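Local coordinates for uncharacterized protein Atu1656/AGR_C_3050 (Agrobacterium tumefaciens, PDB 2OJH), which is of unknown function but belongs to the TolB family and folds as a six-bladed beta-propeller, at residues Glu42-Ala46 with Leu58-Gly62; Val152-Tyr156 with Gly173-Pro178; Asp229-Ser235 with Arg250-Met256; Met34-Trp38 with Leu69-Pro75. All coordinates share one frame; numbering follows the deposited sequence.

Contact 1 of 4, residues Glu42-Ala46 with Leu58-Gly62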
loop_
_atom_site.group_PDB
_atom_site.type_symbol
_atom_site.label_atom_id
_atom_site.label_comp_id
_atom_site.label_asym_id
_atom_site.label_seq_id
_atom_site.Cartn_x
_atom_site.Cartn_y
_atom_site.Cartn_z
ATOM N N GLU A 42 12.694 8.901 -14.013
ATOM C CA GLU A 42 11.897 9.549 -12.979
ATOM C C GLU A 42 11.707 8.626 -11.776
ATOM O O GLU A 42 12.032 7.433 -11.835
ATOM C CB GLU A 42 10.538 9.978 -13.545
ATOM C CG GLU A 42 10.638 10.801 -14.837
ATOM C CD GLU A 42 11.236 12.184 -14.627
ATOM O OE1 GLU A 42 11.117 12.740 -13.515
ATOM O OE2 GLU A 42 11.826 12.726 -15.584
ATOM N N LEU A 43 11.188 9.187 -10.685
ATOM C CA LEU A 43 10.896 8.411 -9.482
ATOM C C LEU A 43 9.399 8.105 -9.444
ATOM O O LEU A 43 8.573 9.012 -9.244
ATOM C CB LEU A 43 11.331 9.203 -8.240
ATOM C CG LEU A 43 11.422 8.458 -6.909
ATOM C CD1 LEU A 43 12.581 7.483 -6.940
ATOM C CD2 LEU A 43 11.626 9.481 -5.804
ATOM N N PHE A 44 9.051 6.844 -9.696
ATOM C CA PHE A 44 7.662 6.413 -9.705
ATOM C C PHE A 44 7.513 5.439 -8.562
ATOM O O PHE A 44 8.457 4.693 -8.259
ATOM C CB PHE A 44 7.293 5.735 -11.024
ATOM C CG PHE A 44 6.755 6.677 -12.043
ATOM C CD1 PHE A 44 7.576 7.646 -12.622
ATOM C CD2 PHE A 44 5.409 6.633 -12.387
ATOM C CE1 PHE A 44 7.080 8.532 -13.567
ATOM C CE2 PHE A 44 4.899 7.530 -13.332
ATOM C CZ PHE A 44 5.733 8.477 -13.912
ATOM N N GLU A 45 6.339 5.443 -7.927
ATOM C CA GLU A 45 6.180 4.748 -6.649
ATOM C C GLU A 45 4.878 3.999 -6.491
ATOM O O GLU A 45 3.857 4.405 -7.028
ATOM C CB GLU A 45 6.334 5.768 -5.491
ATOM C CG GLU A 45 7.724 6.451 -5.510
ATOM C CD GLU A 45 8.000 7.332 -4.328
ATOM O OE1 GLU A 45 8.397 6.787 -3.276
ATOM O OE2 GLU A 45 7.885 8.581 -4.464
ATOM N N ALA A 46 4.922 2.908 -5.726
ATOM C CA ALA A 46 3.693 2.380 -5.069
ATOM C C ALA A 46 2.511 2.019 -5.981
ATOM O O ALA A 46 1.412 2.625 -5.921
ATOM C CB ALA A 46 3.249 3.345 -3.913
ATOM N N LEU A 58 0.119 4.501 -10.315
ATOM C CA LEU A 58 1.368 4.877 -9.638
ATOM C C LEU A 58 1.353 6.361 -9.254
ATOM O O LEU A 58 0.670 7.171 -9.882
ATOM C CB LEU A 58 2.570 4.696 -10.581
ATOM C CG LEU A 58 3.207 3.345 -10.960
ATOM C CD1 LEU A 58 4.156 2.782 -9.942
ATOM C CD2 LEU A 58 2.199 2.292 -11.466
ATOM N N ASN A 59 2.157 6.735 -8.265
ATOM C CA ASN A 59 2.416 8.168 -8.087
ATOM C C ASN A 59 3.849 8.549 -8.418
ATOM O O ASN A 59 4.794 7.746 -8.275
ATOM C CB ASN A 59 2.027 8.663 -6.678
ATOM C CG ASN A 59 2.778 7.933 -5.594
ATOM O OD1 ASN A 59 2.508 6.772 -5.326
ATOM N ND2 ASN A 59 3.734 8.606 -4.982
ATOM N N SER A 60 4.002 9.806 -8.805
ATOM C CA SER A 60 5.309 10.373 -9.041
ATOM C C SER A 60 5.264 11.882 -8.823
ATOM O O SER A 60 4.493 12.606 -9.483
ATOM C CB SER A 60 5.775 10.053 -10.463
ATOM O OG SER A 60 7.052 10.621 -10.719
ATOM N N GLU A 61 6.103 12.339 -7.899
ATOM C CA GLU A 61 6.285 13.772 -7.626
ATOM C C GLU A 61 4.955 14.471 -7.328
ATOM O O GLU A 61 4.698 15.577 -7.811
ATOM C CB GLU A 61 7.033 14.455 -8.782
ATOM C CG GLU A 61 8.356 13.786 -9.156
ATOM C CD GLU A 61 9.444 13.953 -8.094
ATOM O OE1 GLU A 61 9.330 14.878 -7.255
ATOM O OE2 GLU A 61 10.426 13.167 -8.098
ATOM N N GLY A 62 4.113 13.795 -6.546
ATOM C CA GLY A 62 2.836 14.344 -6.088
ATOM C C GLY A 62 1.626 14.150 -6.989
ATOM O O GLY A 62 0.504 14.529 -6.616
HETATM O O HOH W 1 11.053 12.101 -10.641
HETATM O O HOH W 2 7.983 10.442 -6.900
#
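Phe44 and Glu45 meet Leu58, Asn59 and Ser60 in a buried antiparallel contact at the start of the hairpin formed by strands 45-49 and 55-60, the first two strands of a propeller blade. Glu45 and Asn59 form a hydrogen-bonded pair: Glu45 N gives to Asn59 O at 2.8 Å, and Asn59 N returns to Glu45 O at 3.1 Å. One residue further out the ladder gives way to side-chain and water bonds. Ser60 OG, anti to its own nitrogen (chi1 179°), donates to Leu43 O over 2.7 Å, approaching from above the carbonyl plane. Ser60 CB itself stands over the centre of the Phe44 ring, 3.6 Å from its centroid and almost on the ring normal, a CH-pi contact, while Leu58 CB comes to the ring edge. A water gives to Leu43 O and Glu45 OE2 and accepts from Glu61 N; a second accepts from Leu43 N and donates to Glu61 OE2. Beyond the hairpin, Glu45 OE1 forms a salt bridge with Arg245 and Asn59 OD1 accepts from His90. This is the pairing of the two innermost strands of a four-stranded antiparallel blade, as in WD40-like propellers.

Contact 2 of 4, residues Val152-Tyr156 with Gly173-Pro178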
loop_
_atom_site.group_PDB
_atom_site.type_symbol
_atom_site.label_atom_id
_atom_site.label_comp_id
_atom_site.label_asym_id
_atom_site.label_seq_id
_atom_site.Cartn_x
_atom_site.Cartn_y
_atom_site.Cartn_z
ATOM N N VAL A 152 0.986 9.394 18.124
ATOM C CA VAL A 152 0.521 8.026 18.320
ATOM C C VAL A 152 0.042 7.533 16.937
ATOM O O VAL A 152 -0.854 8.138 16.326
ATOM C CB VAL A 152 -0.639 7.942 19.345
ATOM C CG1 VAL A 152 -1.062 6.504 19.569
ATOM C CG2 VAL A 152 -0.255 8.632 20.669
ATOM N N PHE A 153 0.656 6.449 16.463
ATOM C CA PHE A 153 0.450 5.903 15.132
ATOM C C PHE A 153 -0.528 4.736 15.257
ATOM O O PHE A 153 -0.163 3.686 15.795
ATOM C CB PHE A 153 1.768 5.337 14.566
ATOM C CG PHE A 153 2.819 6.369 14.265
ATOM C CD1 PHE A 153 3.408 7.115 15.289
ATOM C CD2 PHE A 153 3.271 6.545 12.968
ATOM C CE1 PHE A 153 4.407 8.048 15.012
ATOM C CE2 PHE A 153 4.299 7.463 12.684
ATOM C CZ PHE A 153 4.840 8.232 13.690
ATOM N N ASP A 154 -1.762 4.907 14.779
ATOM C CA ASP A 154 -2.735 3.827 14.909
ATOM C C ASP A 154 -3.430 3.449 13.628
ATOM O O ASP A 154 -3.463 4.237 12.648
ATOM C CB ASP A 154 -3.820 4.174 15.943
ATOM C CG ASP A 154 -3.358 3.961 17.369
ATOM O OD1 ASP A 154 -2.764 2.891 17.683
ATOM O OD2 ASP A 154 -3.589 4.885 18.173
ATOM N N ILE A 155 -4.044 2.265 13.671
ATOM C CA ILE A 155 -4.871 1.780 12.583
ATOM C C ILE A 155 -6.278 2.260 12.822
ATOM O O ILE A 155 -6.820 2.108 13.931
ATOM C CB ILE A 155 -4.839 0.224 12.526
ATOM C CG1 ILE A 155 -3.369 -0.293 12.507
ATOM C CG2 ILE A 155 -5.687 -0.311 11.351
ATOM C CD1 ILE A 155 -2.470 0.284 11.382
ATOM N N TYR A 156 -6.866 2.848 11.783
ATOM C CA TYR A 156 -8.235 3.348 11.840
ATOM C C TYR A 156 -8.982 2.753 10.668
ATOM O O TYR A 156 -8.368 2.321 9.679
ATOM C CB TYR A 156 -8.280 4.888 11.690
ATOM C CG TYR A 156 -7.757 5.618 12.882
ATOM C CD1 TYR A 156 -8.612 6.021 13.902
ATOM C CD2 TYR A 156 -6.384 5.864 13.028
ATOM C CE1 TYR A 156 -8.110 6.649 15.053
ATOM C CE2 TYR A 156 -5.884 6.486 14.170
ATOM C CZ TYR A 156 -6.754 6.873 15.171
ATOM O OH TYR A 156 -6.275 7.508 16.283
ATOM N N GLY A 173 2.775 0.307 20.570
ATOM C CA GLY A 173 3.799 0.548 19.555
ATOM C C GLY A 173 3.303 1.530 18.521
ATOM O O GLY A 173 2.225 2.105 18.684
ATOM N N ARG A 174 4.092 1.757 17.471
ATOM C CA ARG A 174 3.579 2.487 16.298
ATOM C C ARG A 174 2.959 1.470 15.345
ATOM O O ARG A 174 3.502 0.397 15.150
ATOM C CB ARG A 174 4.688 3.259 15.574
ATOM C CG ARG A 174 5.516 4.170 16.467
ATOM C CD ARG A 174 6.523 4.930 15.622
ATOM N NE ARG A 174 7.154 5.995 16.389
ATOM C CZ ARG A 174 8.099 6.805 15.918
ATOM N NH1 ARG A 174 8.525 6.682 14.673
ATOM N NH2 ARG A 174 8.621 7.720 16.704
ATOM N N ASN A 175 1.829 1.807 14.751
ATOM C CA ASN A 175 1.107 0.852 13.919
ATOM C C ASN A 175 0.842 1.499 12.595
ATOM O O ASN A 175 0.339 2.618 12.550
ATOM C CB ASN A 175 -0.206 0.447 14.590
ATOM C CG ASN A 175 0.012 -0.073 15.975
ATOM O OD1 ASN A 175 0.530 -1.191 16.165
ATOM N ND2 ASN A 175 -0.310 0.749 16.971
ATOM N N ASP A 176 1.163 0.790 11.517
ATOM C CA ASP A 176 1.161 1.400 10.195
ATOM C C ASP A 176 0.752 0.391 9.128
ATOM O O ASP A 176 0.597 -0.810 9.408
ATOM C CB ASP A 176 2.564 1.926 9.904
ATOM C CG ASP A 176 2.588 3.047 8.881
ATOM O OD1 ASP A 176 1.634 3.223 8.099
ATOM O OD2 ASP A 176 3.606 3.760 8.871
ATOM N N GLY A 177 0.528 0.896 7.908
ATOM C CA GLY A 177 0.288 0.043 6.734
ATOM C C GLY A 177 -0.790 -1.028 6.812
ATOM O O GLY A 177 -0.493 -2.209 6.563
ATOM N N PRO A 178 -2.049 -0.627 7.111
ATOM C CA PRO A 178 -3.162 -1.579 7.171
ATOM C C PRO A 178 -3.725 -1.978 5.816
ATOM O O PRO A 178 -3.921 -1.113 4.936
ATOM C CB PRO A 178 -4.232 -0.824 7.972
ATOM C CG PRO A 178 -3.935 0.613 7.756
ATOM C CD PRO A 178 -2.478 0.748 7.458
HETATM O O HOH W 3 2.093 4.938 18.149
#
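Phe153 and Arg174 lie side by side and point the same way, their ring and guanidinium planes only 10° apart. Both have CG anti to the carbonyl carbon, and from there the arginine runs extended to NE alongside the ring, with CD over one face, toward the rim. Arg174 CD stands 3.9 Å from the centroid of the Phe153 ring in a CH-pi contact, and Arg174 NE reaches Phe153 CE1 at 3.7 Å. Asn175 takes the same first torsion (chi1 -55°), which lays its amide alongside the Asp154 carboxylate, the two planes 13° apart. Asn175 N gives to Phe153 O at 2.9 Å from well above the carbonyl plane, while Asn175 ND2 reaches that oxygen in the carbonyl plane at 3.2 Å. ND2 also makes a weak bond to Asp154 OD1; that carboxylate is held more firmly by Thr169 and Arg167, and Asn175 OD1 by Ser191. Deeper in, Ile155 CG2 packs on Pro178 CB at 3.7 Å. Strands 152-159 and 175-180 belong to successive blades, and without a continuous ladder their join depends on one carbonyl gripped twice by Asn175, with apolar Ile155-Pro178 packing on the buried side and the Phe153-Arg174 CH-pi contact toward solvent.

Contact 3 of 4, residues Asp229-Ser235 with Arg250-Met256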
loop_
_atom_site.group_PDB
_atom_site.type_symbol
_atom_site.label_atom_id
_atom_site.label_comp_id
_atom_site.label_asym_id
_atom_site.label_seq_id
_atom_site.Cartn_x
_atom_site.Cartn_y
_atom_site.Cartn_z
ATOM N N ASP A 229 -4.695 -16.736 0.070
ATOM C CA ASP A 229 -3.731 -17.743 0.536
ATOM C C ASP A 229 -2.377 -17.162 0.978
ATOM O O ASP A 229 -1.618 -17.827 1.683
ATOM C CB ASP A 229 -3.511 -18.875 -0.507
ATOM C CG ASP A 229 -2.983 -18.363 -1.866
ATOM O OD1 ASP A 229 -3.310 -17.230 -2.258
ATOM O OD2 ASP A 229 -2.238 -19.116 -2.539
ATOM N N LYS A 230 -2.075 -15.936 0.547
ATOM C CA LYS A 230 -0.716 -15.394 0.675
ATOM C C LYS A 230 -0.726 -13.926 1.045
ATOM O O LYS A 230 -1.662 -13.171 0.728
ATOM C CB LYS A 230 0.065 -15.552 -0.654
ATOM C CG LYS A 230 0.397 -16.988 -1.113
ATOM C CD LYS A 230 1.378 -17.659 -0.171
ATOM C CE LYS A 230 1.783 -19.045 -0.691
ATOM N NZ LYS A 230 2.512 -19.873 0.330
ATOM N N VAL A 231 0.352 -13.529 1.711
ATOM C CA VAL A 231 0.643 -12.130 2.005
ATOM C C VAL A 231 2.051 -11.827 1.482
ATOM O O VAL A 231 3.015 -12.547 1.826
ATOM C CB VAL A 231 0.623 -11.891 3.561
ATOM C CG1 VAL A 231 1.117 -10.480 3.921
ATOM C CG2 VAL A 231 -0.797 -12.163 4.135
ATOM N N VAL A 232 2.172 -10.739 0.715
ATOM C CA VAL A 232 3.483 -10.239 0.257
ATOM C C VAL A 232 3.864 -9.028 1.137
ATOM O O VAL A 232 2.991 -8.290 1.614
ATOM C CB VAL A 232 3.443 -9.865 -1.283
ATOM C CG1 VAL A 232 2.567 -8.664 -1.529
ATOM C CG2 VAL A 232 4.839 -9.620 -1.853
ATOM N N PHE A 233 5.155 -8.819 1.361
ATOM C CA PHE A 233 5.597 -7.741 2.230
ATOM C C PHE A 233 7.090 -7.547 1.996
ATOM O O PHE A 233 7.699 -8.322 1.258
ATOM C CB PHE A 233 5.249 -8.004 3.719
ATOM C CG PHE A 233 5.965 -9.196 4.336
ATOM C CD1 PHE A 233 5.471 -10.472 4.154
ATOM C CD2 PHE A 233 7.073 -9.019 5.156
ATOM C CE1 PHE A 233 6.107 -11.574 4.743
ATOM C CE2 PHE A 233 7.737 -10.130 5.728
ATOM C CZ PHE A 233 7.249 -11.385 5.513
ATOM N N VAL A 234 7.647 -6.468 2.540
ATOM C CA VAL A 234 9.081 -6.187 2.416
ATOM C C VAL A 234 9.755 -6.351 3.779
ATOM O O VAL A 234 9.207 -5.900 4.776
ATOM C CB VAL A 234 9.309 -4.758 1.956
ATOM C CG1 VAL A 234 10.792 -4.375 2.007
ATOM C CG2 VAL A 234 8.754 -4.541 0.533
ATOM N N SER A 235 10.951 -6.937 3.811
ATOM C CA SER A 235 11.779 -7.039 5.030
ATOM C C SER A 235 13.046 -6.192 4.888
ATOM O O SER A 235 13.853 -6.429 3.984
ATOM C CB SER A 235 12.204 -8.489 5.294
ATOM O OG SER A 235 11.137 -9.233 5.874
ATOM N N ARG A 250 14.345 -7.282 0.985
ATOM C CA ARG A 250 13.858 -8.584 0.538
ATOM C C ARG A 250 12.356 -8.462 0.338
ATOM O O ARG A 250 11.679 -7.922 1.199
ATOM C CB ARG A 250 14.123 -9.652 1.602
ATOM C CG ARG A 250 15.592 -9.916 1.920
ATOM C CD ARG A 250 15.745 -10.781 3.180
ATOM N NE ARG A 250 17.052 -11.439 3.269
ATOM C CZ ARG A 250 18.154 -10.894 3.787
ATOM N NH1 ARG A 250 18.141 -9.654 4.266
ATOM N NH2 ARG A 250 19.283 -11.596 3.822
ATOM N N VAL A 251 11.844 -8.938 -0.794
ATOM C CA VAL A 251 10.406 -9.035 -1.005
ATOM C C VAL A 251 10.053 -10.460 -0.555
ATOM O O VAL A 251 10.596 -11.444 -1.078
ATOM C CB VAL A 251 10.008 -8.734 -2.466
ATOM C CG1 VAL A 251 8.512 -8.986 -2.715
ATOM C CG2 VAL A 251 10.365 -7.275 -2.827
ATOM N N GLN A 252 9.176 -10.541 0.445
ATOM C CA GLN A 252 8.846 -11.778 1.095
ATOM C C GLN A 252 7.427 -12.184 0.803
ATOM O O GLN A 252 6.583 -11.346 0.482
ATOM C CB GLN A 252 8.955 -11.625 2.615
ATOM C CG GLN A 252 10.251 -11.070 3.118
ATOM C CD GLN A 252 11.320 -12.106 3.133
ATOM O OE1 GLN A 252 12.072 -12.220 2.184
ATOM N NE2 GLN A 252 11.379 -12.902 4.194
ATOM N N LEU A 253 7.168 -13.479 0.971
ATOM C CA LEU A 253 5.826 -14.023 0.844
ATOM C C LEU A 253 5.628 -15.035 1.963
ATOM O O LEU A 253 6.582 -15.741 2.359
ATOM C CB LEU A 253 5.648 -14.711 -0.520
ATOM C CG LEU A 253 4.229 -15.027 -1.024
ATOM C CD1 LEU A 253 3.546 -13.785 -1.464
ATOM C CD2 LEU A 253 4.230 -16.042 -2.206
HETATM N N MSE A 254 4.398 -15.091 2.475
HETATM C CA MSE A 254 4.009 -16.086 3.479
HETATM C C MSE A 254 2.522 -16.436 3.388
HETATM O O MSE A 254 1.745 -15.724 2.744
HETATM C CB MSE A 254 4.293 -15.530 4.867
HETATM C CG MSE A 254 3.409 -14.333 5.183
HETATM SE SE MSE A 254 3.923 -13.473 6.855
HETATM C CE MSE A 254 2.840 -11.866 6.678
ATOM N N ASP A 255 2.137 -17.517 4.069
ATOM C CA ASP A 255 0.724 -17.914 4.217
ATOM C C ASP A 255 -0.028 -16.868 5.063
ATOM O O ASP A 255 0.604 -16.109 5.818
ATOM C CB ASP A 255 0.629 -19.301 4.889
ATOM C CG ASP A 255 1.254 -20.427 4.049
ATOM O OD1 ASP A 255 1.389 -20.269 2.818
ATOM O OD2 ASP A 255 1.609 -21.493 4.617
HETATM N N MSE A 256 -1.361 -16.814 4.944
HETATM C CA MSE A 256 -2.182 -15.922 5.793
HETATM C C MSE A 256 -1.871 -15.991 7.297
HETATM O O MSE A 256 -1.988 -14.989 8.006
HETATM C CB MSE A 256 -3.667 -16.218 5.645
HETATM C CG MSE A 256 -4.230 -16.006 4.297
HETATM SE SE MSE A 256 -3.956 -14.211 3.606
HETATM C CE MSE A 256 -5.125 -13.215 4.713
HETATM O O HOH W 4 -2.772 -19.393 3.847
HETATM O O HOH W 5 10.905 -11.737 6.960
#
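Phe233 and Gln252 face each other as a hydrogen-bonded pair in the antiparallel ladder between strands 230-237 and 247-255, the two central strands of their blade. Gln252 N gives to Phe233 O at 2.8 Å, almost straight (172°). Gln252 can be traced outward from CB, which sits over the face of the Phe233 ring, 3.6 Å from its centroid, a CH-pi contact. Held anti to the carbonyl carbon (chi1 -52°), Gln252 CG comes to Phe233 CE2 and lies 3.4 Å from Ser235 OG; the bend at chi2 then sets the direction of the amide, which stands nearly perpendicular to the ring. At the tip, OE1 accepts from Thr263 OG1, and NE2 makes a weak bond to a water that donates to Ser235 OG, itself hydrogen-bonded to Asp219 OD1. Beside the same ring, selenomethionine Met254 brings SE to 3.6 Å from Phe233 CE1, an oblique Met-aromatic contact, and its CE touches Val231 CG1 at 3.5 Å. Lys230 NZ meets Asp255 OD1 at 2.8 Å in a salt bridge, and Asn260 holds the other carboxylate oxygen. Backbone bonds thus set the register; apolar side chains pack on the Val232-Leu253 face, while the Phe233 face mixes aromatic, selenium and amide groups.

Contact 4 of 4, residues Met34-Trp38 with Leu69-Pro75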
loop_
_atom_site.group_PDB
_atom_site.type_symbol
_atom_site.label_atom_id
_atom_site.label_comp_id
_atom_site.label_asym_id
_atom_site.label_seq_id
_atom_site.Cartn_x
_atom_site.Cartn_y
_atom_site.Cartn_z
HETATM N N MSE A 34 9.027 -12.964 -13.474
HETATM C CA MSE A 34 8.859 -11.504 -13.443
HETATM C C MSE A 34 8.803 -10.888 -14.837
HETATM O O MSE A 34 9.243 -11.498 -15.822
HETATM C CB MSE A 34 9.951 -10.823 -12.588
HETATM C CG MSE A 34 11.394 -11.043 -13.060
HETATM SE SE MSE A 34 12.439 -9.423 -12.692
HETATM C CE MSE A 34 11.400 -8.216 -13.852
ATOM N N ARG A 35 8.258 -9.681 -14.927
ATOM C CA ARG A 35 8.286 -8.918 -16.173
ATOM C C ARG A 35 8.485 -7.430 -15.871
ATOM O O ARG A 35 8.048 -6.958 -14.823
ATOM C CB ARG A 35 7.011 -9.162 -16.995
ATOM C CG ARG A 35 6.053 -7.977 -17.148
ATOM C CD ARG A 35 5.094 -8.235 -18.297
ATOM N NE ARG A 35 4.603 -7.017 -18.943
ATOM C CZ ARG A 35 3.344 -6.588 -18.893
ATOM N NH1 ARG A 35 2.996 -5.465 -19.528
ATOM N NH2 ARG A 35 2.432 -7.269 -18.209
ATOM N N VAL A 36 9.122 -6.714 -16.799
ATOM C CA VAL A 36 9.326 -5.271 -16.687
ATOM C C VAL A 36 8.230 -4.589 -17.515
ATOM O O VAL A 36 8.128 -4.794 -18.739
ATOM C CB VAL A 36 10.714 -4.883 -17.214
ATOM C CG1 VAL A 36 10.898 -3.362 -17.224
ATOM C CG2 VAL A 36 11.819 -5.584 -16.410
ATOM N N VAL A 37 7.398 -3.800 -16.845
ATOM C CA VAL A 37 6.360 -3.031 -17.512
ATOM C C VAL A 37 6.922 -1.746 -18.105
ATOM O O VAL A 37 6.608 -1.396 -19.238
ATOM C CB VAL A 37 5.232 -2.673 -16.527
ATOM C CG1 VAL A 37 4.113 -1.930 -17.253
ATOM C CG2 VAL A 37 4.685 -3.937 -15.927
ATOM N N TRP A 38 7.744 -1.037 -17.337
ATOM C CA TRP A 38 8.242 0.275 -17.762
ATOM C C TRP A 38 9.411 0.698 -16.885
ATOM O O TRP A 38 9.346 0.528 -15.662
ATOM C CB TRP A 38 7.122 1.307 -17.607
ATOM C CG TRP A 38 7.397 2.609 -18.260
ATOM C CD1 TRP A 38 7.641 2.829 -19.590
ATOM C CD2 TRP A 38 7.423 3.881 -17.624
ATOM N NE1 TRP A 38 7.839 4.177 -19.810
ATOM C CE2 TRP A 38 7.701 4.845 -18.623
ATOM C CE3 TRP A 38 7.225 4.307 -16.310
ATOM C CZ2 TRP A 38 7.789 6.214 -18.348
ATOM C CZ3 TRP A 38 7.307 5.695 -16.026
ATOM C CH2 TRP A 38 7.608 6.621 -17.046
ATOM N N LEU A 69 -1.344 -1.925 -19.074
ATOM C CA LEU A 69 -0.620 -3.203 -19.141
ATOM C C LEU A 69 -0.653 -3.867 -20.526
ATOM O O LEU A 69 0.087 -4.815 -20.775
ATOM C CB LEU A 69 -1.112 -4.160 -18.058
ATOM C CG LEU A 69 -0.661 -3.729 -16.652
ATOM C CD1 LEU A 69 -1.340 -4.561 -15.621
ATOM C CD2 LEU A 69 0.863 -3.822 -16.490
ATOM N N ALA A 70 -1.499 -3.359 -21.414
ATOM C CA ALA A 70 -1.476 -3.746 -22.835
ATOM C C ALA A 70 -1.334 -2.478 -23.656
ATOM O O ALA A 70 -1.852 -1.422 -23.284
ATOM C CB ALA A 70 -2.738 -4.467 -23.213
ATOM N N GLY A 71 -0.626 -2.567 -24.770
ATOM C CA GLY A 71 -0.361 -1.377 -25.572
ATOM C C GLY A 71 0.570 -0.440 -24.824
ATOM O O GLY A 71 1.463 -0.892 -24.111
ATOM N N ASP A 72 0.328 0.861 -24.979
ATOM C CA ASP A 72 1.210 1.914 -24.482
ATOM C C ASP A 72 1.269 1.995 -22.960
ATOM O O ASP A 72 0.298 2.396 -22.329
ATOM C CB ASP A 72 0.783 3.276 -25.060
ATOM C CG ASP A 72 1.775 4.386 -24.742
ATOM O OD1 ASP A 72 2.798 4.122 -24.066
ATOM O OD2 ASP A 72 1.526 5.529 -25.177
ATOM N N PRO A 73 2.419 1.629 -22.365
ATOM C CA PRO A 73 2.563 1.713 -20.905
ATOM C C PRO A 73 2.946 3.112 -20.414
ATOM O O PRO A 73 3.070 3.322 -19.213
ATOM C CB PRO A 73 3.700 0.732 -20.620
ATOM C CG PRO A 73 4.571 0.814 -21.861
ATOM C CD PRO A 73 3.639 1.107 -23.016
ATOM N N SER A 74 3.138 4.060 -21.330
ATOM C CA SER A 74 3.503 5.432 -20.954
ATOM C C SER A 74 2.523 5.974 -19.928
ATOM O O SER A 74 1.319 5.846 -20.115
ATOM C CB SER A 74 3.502 6.354 -22.158
ATOM O OG SER A 74 4.519 5.980 -23.050
ATOM N N PRO A 75 3.039 6.570 -18.839
ATOM C CA PRO A 75 2.176 7.079 -17.781
ATOM C C PRO A 75 1.214 8.126 -18.295
ATOM O O PRO A 75 1.613 9.046 -19.001
ATOM C CB PRO A 75 3.163 7.726 -16.808
ATOM C CG PRO A 75 4.416 6.998 -17.031
ATOM C CD PRO A 75 4.455 6.786 -18.524
#
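Trp38 and Pro75 press together unusually closely: Pro75 CG lies 3.2 Å from Trp38 CH2, over the face of the indole. The proline CG is 3.6 Å from the centroid of the six-membered ring, 28° off its normal, so this is a CH-pi contact, and CD lies over the same face toward CZ2. With CG anti to the backbone nitrogen (chi1 -168°), Trp38 carries its indole from strand 33-40 across to the loop 69-75, where Trp38 CD1 also comes to 4.3 Å from Pro73 CG. Phe44 meets the indole edge-to-face. Val37 and Trp38 both face Ile24 in a classic beta bulge, and the CB of each points toward the loop. Val37 CG1 packs on Leu69 CD2 at 3.8 Å, and Val37 O comes against Pro73 CB. Further toward the surface, Arg35 was modelled in two conformers; in one of them NH1 gives a bent bond to Leu69 O, which is therefore doubtful. The loop holds its own shape through Asp72 OD1, which accepts from Ser74 N, an Asx turn, and from Ser74 OG at 2.7 Å. The arrangement is an interblade one: the outermost strand of one propeller blade packs against the loop joining the outer two strands of the next.

From the N terminus the chain enters strand 33-40, the first half of contact 4, and turns straight into strand 45-49. Contact 1 then closes a short hairpin loop, and contact 4 closes the longer one around it when the chain reaches 69-75. These two touch: Phe44 packs on both Trp38 and Pro75, joining the hairpin interior to the blade-to-blade seam. Contact 2 follows in series, tying strand 152-159 to the start of the next blade, about 33 Å from contact 4 between centres and across the molecule from it. Contact 3 comes last, a hairpin inside one blade. No two contacts cross; two lie within blades and two between them.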